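Local atomic coordinates of putative uncharacterized protein (Staphylococcus aureus subsp. aureus Mu50, PDB entry 3FYM), a protein that probably binds DNA through an N-terminal soluble helix-turn-helix domain and is thought to be anchored in the membrane. Residues Asn48-Phe53 with Glu75-Gln80; Lys2-Ala7 with Asn39-Leu44; Glu6-Arg11 with Lys56-Val61. All coordinates share one frame; numbering follows the deposited sequence.

Contact 1: Asn48-Phe53 with Glu75-Gln80; sequences NYSEGF and EIPSNQ
Asn48 O and Pro77 O, one from each segment, are joined by a single water that donates to both, at 2.8 Å from Asn48 O and 2.7 Å from Pro77 O. The same water accepts from Glu51 N at 2.8 Å, so three backbone groups grip it. It stands between the carbonyl of Asn48 and the amide of Glu51, in the turn that opens helix 50-60, and Pro77 ties that hydrated turn to the loop. A second water accepts from Asn79 N and donates to Glu51 OE1, though the latter distance is unusually short and that bridge is less certain. Glu51 gets there with its chain almost fully extended, while its OE2 forms a salt bridge with Arg55 one turn further along the helix.

The direct bond lies at the other end: Gln80 N donates to Asn48 OD1 over 3.0 Å, nearly straight at 166° but arriving well above the carbonyl plane instead of within it. Asn48 was modelled in two conformers; the bond is described for one, so it may not be permanent. Asn79 crosses the Asn48 side chain at about a right angle, the two amide planes turned 59° apart. With CG of Asn79 anti to its own nitrogen (chi1 179°), OD1 swings in to lie 3.4 Å from Asn48 CB.

Deeper in, Ser50 OG sits 3.5 Å from Pro77 CG, while the hydroxyl is hydrogen-bonded to Lys47 O. Ile76 CG2 touches the helix more loosely, near Ser50 CB and Glu51 CB, and Ile69 of helix 65-71 packs against both Ile76 and Glu51. This is an extended tail following the last helix of an all-helical helix-turn-helix domain, laid across the start of helix 50-60 and held by bridging water, one direct hydrogen bond and modest apolar packing.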
loop_
_atom_site.group_PDB
_atom_site.type_symbol
_atom_site.label_atom_id
_atom_site.label_comp_id
_atom_site.label_asym_id
_atom_site.label_seq_id
_atom_site.Cartn_x
_atom_site.Cartn_y
_atom_site.Cartn_z
ATOM N N ASN A 48 11.622 3.796 -0.998
ATOM C CA ASN A 48 11.633 3.233 -2.329
ATOM C C ASN A 48 10.712 2.041 -2.504
ATOM O O ASN A 48 10.335 1.720 -3.637
ATOM C CB ASN A 48 13.040 2.781 -2.738
ATOM C CG ASN A 48 13.936 3.966 -3.020
ATOM O OD1 ASN A 48 13.457 5.031 -3.388
ATOM N ND2 ASN A 48 15.200 3.683 -2.932
ATOM N N TYR A 49 10.387 1.384 -1.396
ATOM C CA TYR A 49 9.483 0.215 -1.393
ATOM C C TYR A 49 8.015 0.589 -1.412
ATOM O O TYR A 49 7.183 -0.294 -1.398
ATOM C CB TYR A 49 9.797 -0.695 -0.193
ATOM C CG TYR A 49 11.165 -1.277 -0.132
ATOM C CD1 TYR A 49 11.610 -1.816 1.093
ATOM C CD2 TYR A 49 12.024 -1.301 -1.196
ATOM C CE1 TYR A 49 12.852 -2.361 1.210
ATOM C CE2 TYR A 49 13.300 -1.871 -1.060
ATOM C CZ TYR A 49 13.703 -2.401 0.136
ATOM O OH TYR A 49 14.970 -2.941 0.304
ATOM N N SER A 50 7.708 1.895 -1.405
ATOM C CA SER A 50 6.294 2.306 -1.340
ATOM C C SER A 50 5.446 1.631 -2.393
ATOM O O SER A 50 4.370 1.068 -2.085
ATOM C CB SER A 50 6.182 3.822 -1.468
ATOM O OG SER A 50 6.738 4.548 -0.424
ATOM N N GLU A 51 5.864 1.715 -3.646
ATOM C CA GLU A 51 5.078 1.090 -4.713
ATOM C C GLU A 51 4.965 -0.396 -4.529
ATOM O O GLU A 51 3.879 -0.965 -4.700
ATOM C CB GLU A 51 5.686 1.430 -6.088
ATOM C CG GLU A 51 4.868 0.810 -7.189
ATOM C CD GLU A 51 5.282 1.193 -8.584
ATOM O OE1 GLU A 51 6.069 2.083 -8.808
ATOM O OE2 GLU A 51 4.749 0.632 -9.506
ATOM N N GLY A 52 6.089 -1.075 -4.204
ATOM C CA GLY A 52 6.013 -2.502 -4.030
ATOM C C GLY A 52 5.087 -2.916 -2.890
ATOM O O GLY A 52 4.402 -3.953 -3.013
ATOM N N PHE A 53 5.060 -2.167 -1.822
ATOM C CA PHE A 53 4.115 -2.450 -0.729
ATOM C C PHE A 53 2.676 -2.264 -1.196
ATOM O O PHE A 53 1.795 -3.090 -0.893
ATOM C CB PHE A 53 4.380 -1.595 0.479
ATOM C CG PHE A 53 5.628 -1.856 1.241
ATOM C CD1 PHE A 53 6.157 -0.906 2.081
ATOM C CD2 PHE A 53 6.287 -3.048 1.184
ATOM C CE1 PHE A 53 7.232 -1.151 2.903
ATOM C CE2 PHE A 53 7.384 -3.295 2.018
ATOM C CZ PHE A 53 7.858 -2.339 2.855
ATOM N N GLU A 75 0.861 10.921 -5.529
ATOM C CA GLU A 75 0.936 10.681 -4.118
ATOM C C GLU A 75 2.101 9.740 -3.742
ATOM O O GLU A 75 2.570 9.755 -2.611
ATOM C CB GLU A 75 -0.330 9.994 -3.594
ATOM C CG GLU A 75 -1.618 10.725 -3.910
ATOM C CD GLU A 75 -2.828 9.839 -3.651
ATOM O OE1 GLU A 75 -2.785 8.971 -2.748
ATOM O OE2 GLU A 75 -3.842 9.987 -4.365
ATOM N N ILE A 76 2.449 8.857 -4.671
ATOM C CA ILE A 76 3.257 7.703 -4.370
ATOM C C ILE A 76 4.692 7.978 -4.712
ATOM O O ILE A 76 5.001 8.303 -5.872
ATOM C CB ILE A 76 2.763 6.475 -5.147
ATOM C CG1 ILE A 76 1.319 6.128 -4.772
ATOM C CG2 ILE A 76 3.702 5.281 -4.927
ATOM C CD1 ILE A 76 0.665 5.162 -5.726
ATOM N N PRO A 77 5.630 7.840 -3.780
ATOM C CA PRO A 77 7.056 8.006 -4.131
ATOM C C PRO A 77 7.475 6.862 -5.040
ATOM O O PRO A 77 7.448 5.720 -4.605
ATOM C CB PRO A 77 7.783 7.993 -2.791
ATOM C CG PRO A 77 6.792 7.794 -1.752
ATOM C CD PRO A 77 5.456 7.533 -2.361
ATOM N N SER A 78 7.882 7.171 -6.251
ATOM C CA SER A 78 8.460 6.161 -7.114
ATOM C C SER A 78 9.841 5.755 -6.596
ATOM O O SER A 78 10.522 6.457 -5.888
ATOM C CB SER A 78 8.524 6.626 -8.580
ATOM O OG SER A 78 9.360 7.799 -8.676
ATOM N N ASN A 79 10.269 4.593 -7.031
ATOM C CA ASN A 79 11.545 3.972 -6.662
ATOM C C ASN A 79 12.678 4.799 -7.236
ATOM O O ASN A 79 12.860 4.881 -8.445
ATOM C CB ASN A 79 11.540 2.568 -7.242
ATOM C CG ASN A 79 12.809 1.818 -6.961
ATOM O OD1 ASN A 79 13.600 2.177 -6.082
ATOM N ND2 ASN A 79 12.990 0.700 -7.716
ATOM N N GLN A 80 13.465 5.419 -6.359
ATOM C CA GLN A 80 14.561 6.327 -6.729
ATOM C C GLN A 80 15.853 5.589 -6.928
ATOM O O GLN A 80 16.926 5.967 -6.422
ATOM C CB GLN A 80 14.648 7.458 -5.691
ATOM C CG GLN A 80 13.500 8.414 -5.748
ATOM C CD GLN A 80 13.691 9.508 -6.781
ATOM O OE1 GLN A 80 14.766 9.720 -7.330
ATOM N NE2 GLN A 80 12.561 10.168 -6.955
HETATM O O HOH W 1 8.097 3.101 -4.698
HETATM O O HOH W 2 8.332 3.062 -8.575
#

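Contact 2: Lys2-Ala7 with Asn39-Leu44; sequences KTVGEA and NEFDQL
Asn39 points its amide at the first turn of helix 4-14, with OD1 directed at the backbone amide of Gly5. Gly5 N donates to Asn39 OD1 at 3.0 Å; the donor lies in the carbonyl plane, with a C=O...N angle of 157°, although the N-H itself is somewhat bent away from the line. The oxygen also receives a hydrogen bond from a water at 2.9 Å, and that water accepts in turn from Thr3 OG1 at 2.8 Å. Thr3 and Asn39 are thus bridged indirectly, their side chains slanting across one another with Thr3 CB 3.5 Å from Asn39 OD1. On the other branch of the amide, Asn39 ND2 is hydrogen-bonded to Glu75, so both ends are engaged and the flat group is unlikely to turn over.

Val4 covers the inner side. Its first torsion (chi1 68°) sets CG1 between the backbone nitrogen and the carbonyl carbon, and from there CG1 meets the edge of the Phe41 ring, 3.9 Å from CZ and near the ring plane. Phe41 turns one face back onto its own chain, over the carbonyl carbon of Asn39, and reaches Ser50 and Ile54 of helix 50-60. Glycine at position 5 lets the amide come close to the helix backbone: Asn39 OD1 is 3.5 Å from Gly5 CA.

Each segment carries a helix-end motif of its own. Thr3 and Glu6 form a capping box at the start of helix 4-14: Thr3 N donates to Glu6 OE1 at 3.0 Å, and the return bond from Glu6 N to Thr3 OG1 is weak. Asn39, with positive phi, is the C' residue of the Schellman motif that ends helix 30-37, so the contact joins a capping box to a Schellman motif.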
loop_
_atom_site.group_PDB
_atom_site.type_symbol
_atom_site.label_atom_id
_atom_site.label_comp_id
_atom_site.label_asym_id
_atom_site.label_seq_id
_atom_site.Cartn_x
_atom_site.Cartn_y
_atom_site.Cartn_z
ATOM N N LYS A 2 -10.233 10.170 -3.211
ATOM C CA LYS A 2 -9.616 9.414 -2.114
ATOM C C LYS A 2 -8.105 9.326 -2.382
ATOM O O LYS A 2 -7.664 9.374 -3.509
ATOM C CB LYS A 2 -10.150 7.998 -1.945
ATOM C CG LYS A 2 -10.024 7.104 -3.129
ATOM C CD LYS A 2 -11.093 6.034 -3.355
ATOM C CE LYS A 2 -10.904 5.582 -4.818
ATOM N NZ LYS A 2 -11.996 4.749 -5.382
ATOM N N THR A 3 -7.338 9.175 -1.314
ATOM C CA THR A 3 -5.924 8.837 -1.472
ATOM C C THR A 3 -5.794 7.357 -1.735
ATOM O O THR A 3 -6.697 6.558 -1.560
ATOM C CB THR A 3 -5.177 9.188 -0.186
ATOM O OG1 THR A 3 -5.764 8.504 0.847
ATOM C CG2 THR A 3 -5.226 10.635 0.192
ATOM N N VAL A 4 -4.578 6.955 -2.162
ATOM C CA VAL A 4 -4.328 5.523 -2.399
ATOM C C VAL A 4 -4.505 4.751 -1.110
ATOM O O VAL A 4 -5.041 3.664 -1.111
ATOM C CB VAL A 4 -2.955 5.307 -3.046
ATOM C CG1 VAL A 4 -1.771 5.648 -2.103
ATOM C CG2 VAL A 4 -2.851 3.871 -3.512
ATOM N N GLY A 5 -4.058 5.307 0.018
ATOM C CA GLY A 5 -4.171 4.572 1.276
ATOM C C GLY A 5 -5.611 4.399 1.681
ATOM O O GLY A 5 -6.034 3.355 2.211
ATOM N N GLU A 6 -6.478 5.338 1.458
ATOM C CA GLU A 6 -7.894 5.274 1.709
ATOM C C GLU A 6 -8.548 4.292 0.775
ATOM O O GLU A 6 -9.462 3.552 1.194
ATOM C CB GLU A 6 -8.560 6.649 1.545
ATOM C CG GLU A 6 -8.188 7.637 2.619
ATOM C CD GLU A 6 -8.510 9.087 2.327
ATOM O OE1 GLU A 6 -8.856 9.498 1.211
ATOM O OE2 GLU A 6 -8.388 9.847 3.293
ATOM N N ALA A 7 -8.120 4.252 -0.486
ATOM C CA ALA A 7 -8.675 3.255 -1.417
ATOM C C ALA A 7 -8.384 1.855 -0.910
ATOM O O ALA A 7 -9.233 0.961 -0.913
ATOM C CB ALA A 7 -8.141 3.463 -2.815
ATOM N N ASN A 39 -1.036 7.132 3.950
ATOM C CA ASN A 39 -0.159 7.880 3.023
ATOM C C ASN A 39 1.091 8.412 3.733
ATOM O O ASN A 39 1.686 9.405 3.315
ATOM C CB ASN A 39 -0.885 8.971 2.247
ATOM C CG ASN A 39 -1.604 8.469 0.989
ATOM O OD1 ASN A 39 -2.342 7.504 1.047
ATOM N ND2 ASN A 39 -1.434 9.162 -0.118
ATOM N N GLU A 40 1.541 7.715 4.770
ATOM C CA GLU A 40 2.714 8.095 5.546
ATOM C C GLU A 40 3.969 7.478 4.969
ATOM O O GLU A 40 4.734 6.752 5.634
ATOM C CB GLU A 40 2.526 7.690 7.011
ATOM C CG GLU A 40 1.422 8.474 7.713
ATOM C CD GLU A 40 0.959 7.895 9.029
ATOM O OE1 GLU A 40 1.218 6.721 9.338
ATOM O OE2 GLU A 40 0.260 8.650 9.767
ATOM N N PHE A 41 4.229 7.732 3.685
ATOM C CA PHE A 41 5.331 7.039 3.011
ATOM C C PHE A 41 6.696 7.421 3.559
ATOM O O PHE A 41 7.631 6.607 3.524
ATOM C CB PHE A 41 5.279 7.312 1.499
ATOM C CG PHE A 41 3.966 6.909 0.877
ATOM C CD1 PHE A 41 3.099 7.860 0.405
ATOM C CD2 PHE A 41 3.623 5.595 0.797
ATOM C CE1 PHE A 41 1.876 7.530 -0.131
ATOM C CE2 PHE A 41 2.411 5.237 0.245
ATOM C CZ PHE A 41 1.540 6.205 -0.198
ATOM N N ASP A 42 6.817 8.647 4.087
ATOM C CA ASP A 42 8.099 9.041 4.677
ATOM C C ASP A 42 8.375 8.329 6.007
ATOM O O ASP A 42 9.485 8.463 6.525
ATOM C CB ASP A 42 8.180 10.547 4.884
ATOM C CG ASP A 42 7.079 11.154 5.639
ATOM O OD1 ASP A 42 6.193 10.482 6.158
ATOM O OD2 ASP A 42 6.993 12.397 5.676
ATOM N N GLN A 43 7.420 7.587 6.528
ATOM C CA GLN A 43 7.632 6.805 7.739
ATOM C C GLN A 43 8.027 5.359 7.400
ATOM O O GLN A 43 8.267 4.564 8.322
ATOM C CB GLN A 43 6.397 6.883 8.620
ATOM C CG GLN A 43 6.065 8.315 8.987
ATOM C CD GLN A 43 4.998 8.444 10.042
ATOM O OE1 GLN A 43 4.185 9.386 9.960
ATOM N NE2 GLN A 43 5.033 7.652 11.072
ATOM N N LEU A 44 8.132 4.999 6.129
ATOM C CA LEU A 44 8.672 3.709 5.764
ATOM C C LEU A 44 10.196 3.759 5.881
ATOM O O LEU A 44 10.808 4.711 5.395
ATOM C CB LEU A 44 8.276 3.361 4.351
ATOM C CG LEU A 44 6.758 3.277 4.084
ATOM C CD1 LEU A 44 6.529 3.072 2.602
ATOM C CD2 LEU A 44 6.068 2.238 4.951
HETATM O O HOH W 3 -4.255 8.006 3.160
#

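Contact 3: Glu6-Arg11 with Lys56-Val61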
loop_
_atom_site.group_PDB
_atom_site.type_symbol
_atom_site.label_atom_id
_atom_site.label_comp_id
_atom_site.label_asym_id
_atom_site.label_seq_id
_atom_site.Cartn_x
_atom_site.Cartn_y
_atom_site.Cartn_z
ATOM N N GLU A 6 -6.478 5.338 1.458
ATOM C CA GLU A 6 -7.894 5.274 1.709
ATOM C C GLU A 6 -8.548 4.292 0.775
ATOM O O GLU A 6 -9.462 3.552 1.194
ATOM C CB GLU A 6 -8.560 6.649 1.545
ATOM C CG GLU A 6 -8.188 7.637 2.619
ATOM C CD GLU A 6 -8.510 9.087 2.327
ATOM O OE1 GLU A 6 -8.856 9.498 1.211
ATOM O OE2 GLU A 6 -8.388 9.847 3.293
ATOM N N ALA A 7 -8.120 4.252 -0.486
ATOM C CA ALA A 7 -8.675 3.255 -1.417
ATOM C C ALA A 7 -8.384 1.855 -0.910
ATOM O O ALA A 7 -9.233 0.961 -0.913
ATOM C CB ALA A 7 -8.141 3.463 -2.815
ATOM N N LEU A 8 -7.123 1.604 -0.521
ATOM C CA LEU A 8 -6.717 0.296 -0.031
ATOM C C LEU A 8 -7.447 -0.085 1.252
ATOM O O LEU A 8 -8.006 -1.167 1.374
ATOM C CB LEU A 8 -5.181 0.259 0.177
ATOM C CG LEU A 8 -4.361 0.306 -1.111
ATOM C CD1 LEU A 8 -2.918 0.580 -0.751
ATOM C CD2 LEU A 8 -4.498 -0.992 -1.911
ATOM N N LYS A 9 -7.430 0.827 2.208
ATOM C CA LYS A 9 -8.091 0.579 3.517
ATOM C C LYS A 9 -9.570 0.329 3.326
ATOM O O LYS A 9 -10.141 -0.535 3.982
ATOM C CB LYS A 9 -7.832 1.734 4.460
ATOM C CG LYS A 9 -8.377 1.536 5.875
ATOM C CD LYS A 9 -8.056 2.679 6.791
ATOM C CE LYS A 9 -8.485 2.439 8.220
ATOM N NZ LYS A 9 -8.026 3.555 9.075
ATOM N N GLY A 10 -10.226 1.117 2.486
ATOM C CA GLY A 10 -11.624 0.961 2.245
ATOM C C GLY A 10 -11.928 -0.441 1.767
ATOM O O GLY A 10 -12.887 -1.118 2.190
ATOM N N ARG A 11 -11.152 -0.940 0.795
ATOM C CA ARG A 11 -11.311 -2.266 0.297
ATOM C C ARG A 11 -11.075 -3.325 1.372
ATOM O O ARG A 11 -11.854 -4.277 1.489
ATOM C CB ARG A 11 -10.384 -2.508 -0.886
ATOM C CG ARG A 11 -10.408 -3.914 -1.449
ATOM C CD ARG A 11 -11.746 -4.330 -2.001
ATOM N NE ARG A 11 -11.607 -5.706 -2.546
ATOM C CZ ARG A 11 -12.571 -6.433 -3.096
ATOM N NH1 ARG A 11 -13.795 -5.910 -3.167
ATOM N NH2 ARG A 11 -12.316 -7.660 -3.529
ATOM N N LYS A 56 1.663 -5.216 -3.402
ATOM C CA LYS A 56 1.363 -6.459 -2.716
ATOM C C LYS A 56 0.029 -6.365 -1.991
ATOM O O LYS A 56 -0.766 -7.306 -2.006
ATOM C CB LYS A 56 2.514 -6.787 -1.764
ATOM C CG LYS A 56 2.329 -8.135 -1.104
ATOM C CD LYS A 56 2.236 -9.285 -2.085
ATOM C CE LYS A 56 2.145 -10.636 -1.404
ATOM N NZ LYS A 56 2.322 -11.718 -2.418
ATOM N N TYR A 57 -0.223 -5.238 -1.314
ATOM C CA TYR A 57 -1.511 -4.997 -0.670
ATOM C C TYR A 57 -2.625 -5.155 -1.691
ATOM O O TYR A 57 -3.586 -5.920 -1.505
ATOM C CB TYR A 57 -1.436 -3.661 0.040
ATOM C CG TYR A 57 -2.541 -3.228 0.939
ATOM C CD1 TYR A 57 -3.876 -3.615 0.820
ATOM C CD2 TYR A 57 -2.269 -2.328 1.960
ATOM C CE1 TYR A 57 -4.853 -3.186 1.632
ATOM C CE2 TYR A 57 -3.261 -1.857 2.817
ATOM C CZ TYR A 57 -4.553 -2.270 2.657
ATOM O OH TYR A 57 -5.572 -1.881 3.448
ATOM N N ALA A 58 -2.534 -4.372 -2.773
ATOM C CA ALA A 58 -3.567 -4.376 -3.814
ATOM C C ALA A 58 -3.839 -5.780 -4.298
ATOM O O ALA A 58 -4.975 -6.215 -4.465
ATOM C CB ALA A 58 -3.172 -3.447 -4.947
ATOM N N SER A 59 -2.775 -6.535 -4.592
ATOM C CA SER A 59 -2.982 -7.873 -5.144
ATOM C C SER A 59 -3.713 -8.753 -4.162
ATOM O O SER A 59 -4.633 -9.496 -4.546
ATOM C CB SER A 59 -1.628 -8.455 -5.576
ATOM O OG SER A 59 -0.879 -8.868 -4.460
ATOM N N VAL A 60 -3.407 -8.697 -2.853
ATOM C CA VAL A 60 -4.107 -9.502 -1.876
ATOM C C VAL A 60 -5.589 -9.169 -1.790
ATOM O O VAL A 60 -6.421 -10.076 -1.560
ATOM C CB VAL A 60 -3.419 -9.356 -0.481
ATOM C CG1 VAL A 60 -4.309 -9.891 0.626
ATOM C CG2 VAL A 60 -2.096 -10.088 -0.532
ATOM N N VAL A 61 -5.955 -7.923 -1.965
ATOM C CA VAL A 61 -7.311 -7.487 -1.843
ATOM C C VAL A 61 -8.020 -7.333 -3.208
ATOM O O VAL A 61 -9.095 -6.748 -3.309
ATOM C CB VAL A 61 -7.480 -6.223 -0.992
ATOM C CG1 VAL A 61 -6.957 -6.500 0.409
ATOM C CG2 VAL A 61 -6.821 -4.997 -1.594
#
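Leu8 presses its CB onto one face of the Tyr57 ring, a CH-pi contact with CB 3.8 Å from the ring centroid and 19° off the normal. This is the tight part. The CB sits toward the rim on the phenol side, 3.6 Å from Tyr57 CZ, while both methyls reach back across the ring toward its root. Leu8 CD2 goes on to touch Ala58 CB at 4.1 Å. The Tyr57 hydroxyl is hydrogen-bonded to Glu37 of helix 30-37, which fixes the far end of the ring.

Toward the C-terminal end of helix 50-60 the contact turns polar, and Arg11 is partly exposed while Val61 stays buried. Arg11, bent at chi2 (62°), brings NE to Val61 O at 2.8 Å; the donor lies in the carbonyl plane, the oxygen somewhat out of the guanidinium plane, and NH2 adds a weak second bond. Beneath this, Arg11 CG rests on Val61 CG2 at 3.7 Å.

The axes of segments 6-11 and 56-60 approach to 10.4 Å at an angle of 32°, running roughly the same way. Helix 30-37 touches both, through Ile36 on Leu8 and Leu33 on Tyr57, and Leu22 of helix 19-26 also touches Tyr57.

Contacts 2 and 3 share helix 4-14, overlapping at Glu6 and Ala7 with centres about 11 Å apart, while contacts 1 and 3 use successive parts of helix 50-60 and lie on opposite sides of the chain's centre, their own centres about 15 Å apart. Contacts 1 and 2 touch directly: Glu75 OE1, which also holds the Asn39 amide, is 2.8 Å from Val4 N, a probable hydrogen bond, and Ser50 OG packs 3.4 Å from Leu44 CD1. The zinc ion on Glu31 and His35 lies about 11 Å from the Phe41 side chain and about 12 Å from that of Ser50; Glu40 OE1 in contact 2's loop is hydrogen-bonded to His35 ND1.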